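Local atomic coordinates of EreC (Klebsiella pneumoniae, PDB entry 6XCQ), a protein that probably inactivates macrolide antibiotics such as erythromycin by hydrolysing the ester bond that closes their lactone ring. Residues Asn307-Lys312 and Tyr338-Phe343; Ala342-Gly347 and Arg405-Gln409. The protein carries 1 engineered substitution. One frame throughout, in Å; residues are numbered along the deposited sequence.

Coming from the N terminus, the chain leaves sheet strand 301-304, turns through the short helix 307-310 and, after about 25 residues, runs back into the sheet as strand 338-345; contact 1 (307-312 with 338-343) closes that loop by laying the helix over the strand. Contact 2 (342-347 with 405-409) starts where contact 1 stops, sharing A342 and F343, and closes a second, longer loop, so the two follow each other along the chain. It ties the C-terminal end of the same strand to the small hairpin 405-414. The first and last segments also meet, through a probable hydrogen bond of 2.8 Å between N308 OD1 and S408 OG.

Contact 1. Residues Asn307-Lys312 and Tyr338-Phe343; sequences NNNLQK and YRAIAF. Engineered in segment 307-312: N309 (natural residue His).
N307 and F343 are joined by a pair of hydrogen bonds in which the asparagine amide reads both backbone polar groups of one strand residue. F343 N donates to N307 OD1 over 3.1 Å in a nearly straight bond (168° at the hydrogen). In return N307 ND2 donates to F343 O at 2.8 Å, arriving from above the carbonyl plane, and the two bonds together restrain the rotation of the amide. CG of N307 lies beside its own backbone N, chi1 -75°, which carries the amide to the strand.

At the other end the Y338 side chain crosses L310 at about a right angle. Its hydroxyl donates to L310 O over 2.7 Å, on a lone pair in the carbonyl plane; L310 O in turn sits at the edge of the tyrosine ring, in its plane. The same OH touches L310 CB at 3.4 Å. Between these ends A340 CB lies 4.2 Å from L310 CB.

K312 slides past Y338 in the opposite direction: CG meets the CD2-CE2 edge near the ring plane, 3.6 Å from CE2, and CD follows somewhat farther off the plane. The chain then bends at chi3 (-71°), and NZ forms a salt bridge with D422, whose carboxylate also accepts the backbone N of A340. A water bound to Y338 O gives NZ a weaker contact.

Strand 338-345 lies inside the sheet between 62-65 and 423-427. Helix 307-310 follows strand 301-304 and covers one side of strand 338-345, as in the layered alpha/beta fold of this esterase.

Contact 2. Residues Ala342-Gly347 and Arg405-Gln409; sequences AFTHLG and RMRSQ
A342 and T344 meet M406 where strand 405-408, first arm of the antiparallel hairpin with 411-414, runs at 80° to residues 342-345 of the central sheet strand. M406 extends its side chain over T344 to A342, with CG anti to the backbone N (chi1 -176°): CG lies 4.0 Å from T344 CB, and after the bend at chi3 the terminal CE packs 3.6 Å from the methyl CB of A342.

R407 comes next, and its CB passes T344 OG1 at 3.8 Å. That hydroxyl is hydrogen-bonded to E380, whose OE2 also accepts R407 N, while a water donates to OG1 and, weakly, to R407 O. Further out, the arginine chain crosses H345 at about a right angle, with CD over one face of the imidazole, offset toward the rim; ring and guanidinium planes stand 39° apart. R407 NH1 donates to H345 O at 2.9 Å, from above the carbonyl plane. It also donates to G347 O at 2.8 Å, on a lone pair, and both bonds are clearly bent. G347 N in turn donates to H345 ND1.

Past S408, the backbone O of Q409 accepts from a water that also lies 2.9 Å from H345 NE2.

Contact 1. Residues Asn307-Lys312 and Tyr338-Phe343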
# COMPACT_ATOMS: atom_id res chain seq x y z
N ASN A 307 6.39 3.26 -4.75
CA ASN A 307 6.67 4.60 -5.29
C ASN A 307 5.51 5.11 -6.12
O ASN A 307 5.09 6.27 -5.99
CB ASN A 307 7.93 4.60 -6.17
CG ASN A 307 9.24 4.52 -5.39
OD1 ASN A 307 9.25 4.41 -4.16
ND2 ASN A 307 10.35 4.58 -6.11
N ASN A 308 4.99 4.27 -7.01
CA ASN A 308 3.90 4.67 -7.90
C ASN A 308 2.63 5.04 -7.13
O ASN A 308 1.81 5.80 -7.65
CB ASN A 308 3.57 3.57 -8.90
CG ASN A 308 4.72 3.27 -9.85
OD1 ASN A 308 5.79 3.87 -9.77
ND2 ASN A 308 4.52 2.32 -10.74
N ASN A 309 2.43 4.52 -5.91
CA ASN A 309 1.25 4.91 -5.15
C ASN A 309 1.50 6.18 -4.34
O ASN A 309 0.59 7.01 -4.19
CB ASN A 309 0.79 3.81 -4.19
CG ASN A 309 0.50 2.49 -4.88
OD1 ASN A 309 1.18 1.50 -4.64
ND2 ASN A 309 -0.55 2.46 -5.70
N LEU A 310 2.71 6.34 -3.81
CA LEU A 310 3.02 7.49 -2.97
C LEU A 310 3.24 8.77 -3.78
O LEU A 310 3.13 9.86 -3.22
CB LEU A 310 4.29 7.22 -2.15
CG LEU A 310 4.30 6.04 -1.17
CD1 LEU A 310 5.66 5.99 -0.52
CD2 LEU A 310 3.24 6.22 -0.11
N GLN A 311 3.57 8.63 -5.06
CA GLN A 311 3.88 9.77 -5.93
C GLN A 311 2.76 10.80 -5.87
O GLN A 311 1.59 10.45 -5.76
CB GLN A 311 4.05 9.26 -7.37
CG GLN A 311 4.58 10.27 -8.37
CD GLN A 311 5.00 9.63 -9.67
OE1 GLN A 311 5.71 8.61 -9.69
NE2 GLN A 311 4.55 10.20 -10.77
N LYS A 312 3.12 12.09 -5.92
CA LYS A 312 2.11 13.13 -5.75
C LYS A 312 1.66 13.75 -7.08
O LYS A 312 0.81 14.63 -7.07
CB LYS A 312 2.62 14.23 -4.80
CG LYS A 312 3.04 13.68 -3.43
CD LYS A 312 3.40 14.77 -2.42
CE LYS A 312 4.71 15.46 -2.75
NZ LYS A 312 5.16 16.32 -1.60
N TYR A 338 1.30 15.77 4.27
CA TYR A 338 1.71 14.53 3.61
C TYR A 338 3.10 14.71 3.03
O TYR A 338 3.38 15.72 2.38
CB TYR A 338 0.74 14.15 2.49
CG TYR A 338 1.20 12.96 1.67
CD1 TYR A 338 1.35 11.71 2.24
CD2 TYR A 338 1.48 13.10 0.31
CE1 TYR A 338 1.78 10.61 1.48
CE2 TYR A 338 1.89 12.01 -0.45
CZ TYR A 338 2.04 10.78 0.14
OH TYR A 338 2.47 9.71 -0.62
N ARG A 339 3.97 13.71 3.25
CA ARG A 339 5.29 13.67 2.64
C ARG A 339 5.51 12.29 2.01
O ARG A 339 5.04 11.29 2.55
CB ARG A 339 6.41 13.94 3.66
CG ARG A 339 6.20 15.18 4.54
CD ARG A 339 6.42 16.50 3.81
NE ARG A 339 6.30 17.60 4.78
CZ ARG A 339 5.20 18.32 5.00
NH1 ARG A 339 4.10 18.11 4.28
NH2 ARG A 339 5.20 19.26 5.94
N ALA A 340 6.22 12.25 0.88
CA ALA A 340 6.46 11.02 0.13
C ALA A 340 7.95 10.83 -0.11
O ALA A 340 8.59 11.68 -0.73
CB ALA A 340 5.72 11.04 -1.21
N ILE A 341 8.49 9.71 0.34
CA ILE A 341 9.90 9.39 0.13
C ILE A 341 9.97 8.20 -0.82
O ILE A 341 9.55 7.09 -0.48
CB ILE A 341 10.63 9.10 1.45
CG1 ILE A 341 10.32 10.21 2.47
CG2 ILE A 341 12.13 8.96 1.19
CD1 ILE A 341 11.02 10.06 3.81
N ALA A 342 10.43 8.44 -2.05
CA ALA A 342 10.65 7.37 -3.01
C ALA A 342 11.94 6.61 -2.68
O ALA A 342 12.90 7.19 -2.17
CB ALA A 342 10.74 7.92 -4.42
N PHE A 343 11.94 5.31 -2.97
CA PHE A 343 13.12 4.45 -2.84
C PHE A 343 13.51 3.98 -4.23
O PHE A 343 12.66 3.43 -4.95
CB PHE A 343 12.87 3.21 -1.98
CG PHE A 343 12.76 3.45 -0.52
CD1 PHE A 343 12.34 4.67 -0.00
CD2 PHE A 343 13.02 2.41 0.37
CE1 PHE A 343 12.21 4.86 1.38
CE2 PHE A 343 12.89 2.60 1.74
CZ PHE A 343 12.49 3.83 2.24
O HOH W 1 2.32 16.98 0.16

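Contact 2. Residues Ala342-Gly347 and Arg405-Gln409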
# COMPACT_ATOMS: atom_id res chain seq x y z
N ALA A 342 10.43 8.44 -2.05
CA ALA A 342 10.65 7.37 -3.01
C ALA A 342 11.94 6.61 -2.68
O ALA A 342 12.90 7.19 -2.17
CB ALA A 342 10.74 7.92 -4.42
N PHE A 343 11.94 5.31 -2.97
CA PHE A 343 13.12 4.45 -2.84
C PHE A 343 13.51 3.98 -4.23
O PHE A 343 12.66 3.43 -4.95
CB PHE A 343 12.87 3.21 -1.98
CG PHE A 343 12.76 3.45 -0.52
CD1 PHE A 343 12.34 4.67 -0.00
CD2 PHE A 343 13.02 2.41 0.37
CE1 PHE A 343 12.21 4.86 1.38
CE2 PHE A 343 12.89 2.60 1.74
CZ PHE A 343 12.49 3.83 2.24
N THR A 344 14.78 4.12 -4.61
CA THR A 344 15.23 3.55 -5.86
C THR A 344 16.60 2.89 -5.64
O THR A 344 17.04 2.73 -4.50
CB THR A 344 15.23 4.61 -6.98
OG1 THR A 344 15.46 3.95 -8.23
CG2 THR A 344 16.30 5.68 -6.73
N HIS A 345 17.26 2.48 -6.72
CA HIS A 345 18.46 1.66 -6.57
C HIS A 345 19.33 1.76 -7.81
O HIS A 345 18.87 2.14 -8.89
CB HIS A 345 18.11 0.19 -6.31
CG HIS A 345 17.51 -0.48 -7.50
ND1 HIS A 345 18.27 -1.15 -8.44
CD2 HIS A 345 16.22 -0.55 -7.94
CE1 HIS A 345 17.48 -1.62 -9.39
NE2 HIS A 345 16.23 -1.26 -9.11
N LEU A 346 20.59 1.35 -7.64
CA LEU A 346 21.59 1.38 -8.71
C LEU A 346 21.94 -0.00 -9.23
O LEU A 346 22.92 -0.14 -9.98
CB LEU A 346 22.86 2.09 -8.22
CG LEU A 346 22.72 3.50 -7.66
CD1 LEU A 346 24.09 4.10 -7.38
CD2 LEU A 346 21.95 4.40 -8.62
N GLY A 347 21.16 -1.03 -8.90
CA GLY A 347 21.48 -2.37 -9.34
C GLY A 347 21.22 -2.58 -10.82
O GLY A 347 20.45 -1.86 -11.46
N ARG A 405 13.39 11.34 -14.67
CA ARG A 405 12.87 9.99 -14.67
C ARG A 405 13.49 9.20 -13.53
O ARG A 405 14.58 9.53 -13.04
CB ARG A 405 13.08 9.29 -16.03
CG ARG A 405 14.52 9.19 -16.52
CD ARG A 405 14.56 8.78 -18.00
NE ARG A 405 14.53 9.93 -18.90
CZ ARG A 405 13.49 10.27 -19.65
NH1 ARG A 405 12.38 9.55 -19.62
NH2 ARG A 405 13.56 11.34 -20.43
N MET A 406 12.76 8.18 -13.06
CA MET A 406 13.23 7.33 -11.98
C MET A 406 12.78 5.90 -12.25
O MET A 406 11.70 5.68 -12.80
CB MET A 406 12.70 7.81 -10.61
CG MET A 406 13.23 7.02 -9.41
SD MET A 406 12.98 7.93 -7.86
CE MET A 406 11.23 8.26 -7.97
N ARG A 407 13.61 4.94 -11.85
CA ARG A 407 13.27 3.54 -12.07
C ARG A 407 11.97 3.19 -11.34
O ARG A 407 11.67 3.70 -10.26
CB ARG A 407 14.40 2.64 -11.59
CG ARG A 407 15.68 2.78 -12.45
CD ARG A 407 16.83 2.04 -11.83
NE ARG A 407 17.74 1.53 -12.86
CZ ARG A 407 18.85 0.85 -12.60
NH1 ARG A 407 19.20 0.60 -11.34
NH2 ARG A 407 19.59 0.40 -13.60
N SER A 408 11.20 2.30 -11.95
CA SER A 408 9.99 1.80 -11.32
C SER A 408 9.78 0.41 -11.89
O SER A 408 9.62 0.27 -13.11
CB SER A 408 8.81 2.74 -11.60
OG SER A 408 7.59 2.20 -11.14
N GLN A 409 9.83 -0.61 -11.04
CA GLN A 409 9.88 -2.02 -11.50
C GLN A 409 11.08 -2.13 -12.44
O GLN A 409 12.14 -1.55 -12.16
CB GLN A 409 8.54 -2.44 -12.09
CG GLN A 409 7.38 -2.44 -11.10
CD GLN A 409 7.62 -3.33 -9.90
OE1 GLN A 409 7.54 -2.87 -8.77
NE2 GLN A 409 7.90 -4.63 -10.14
O HOH W 2 13.37 2.02 -8.58
O HOH W 3 13.52 -0.63 -9.85
O HOH W 4 22.80 -0.33 -13.02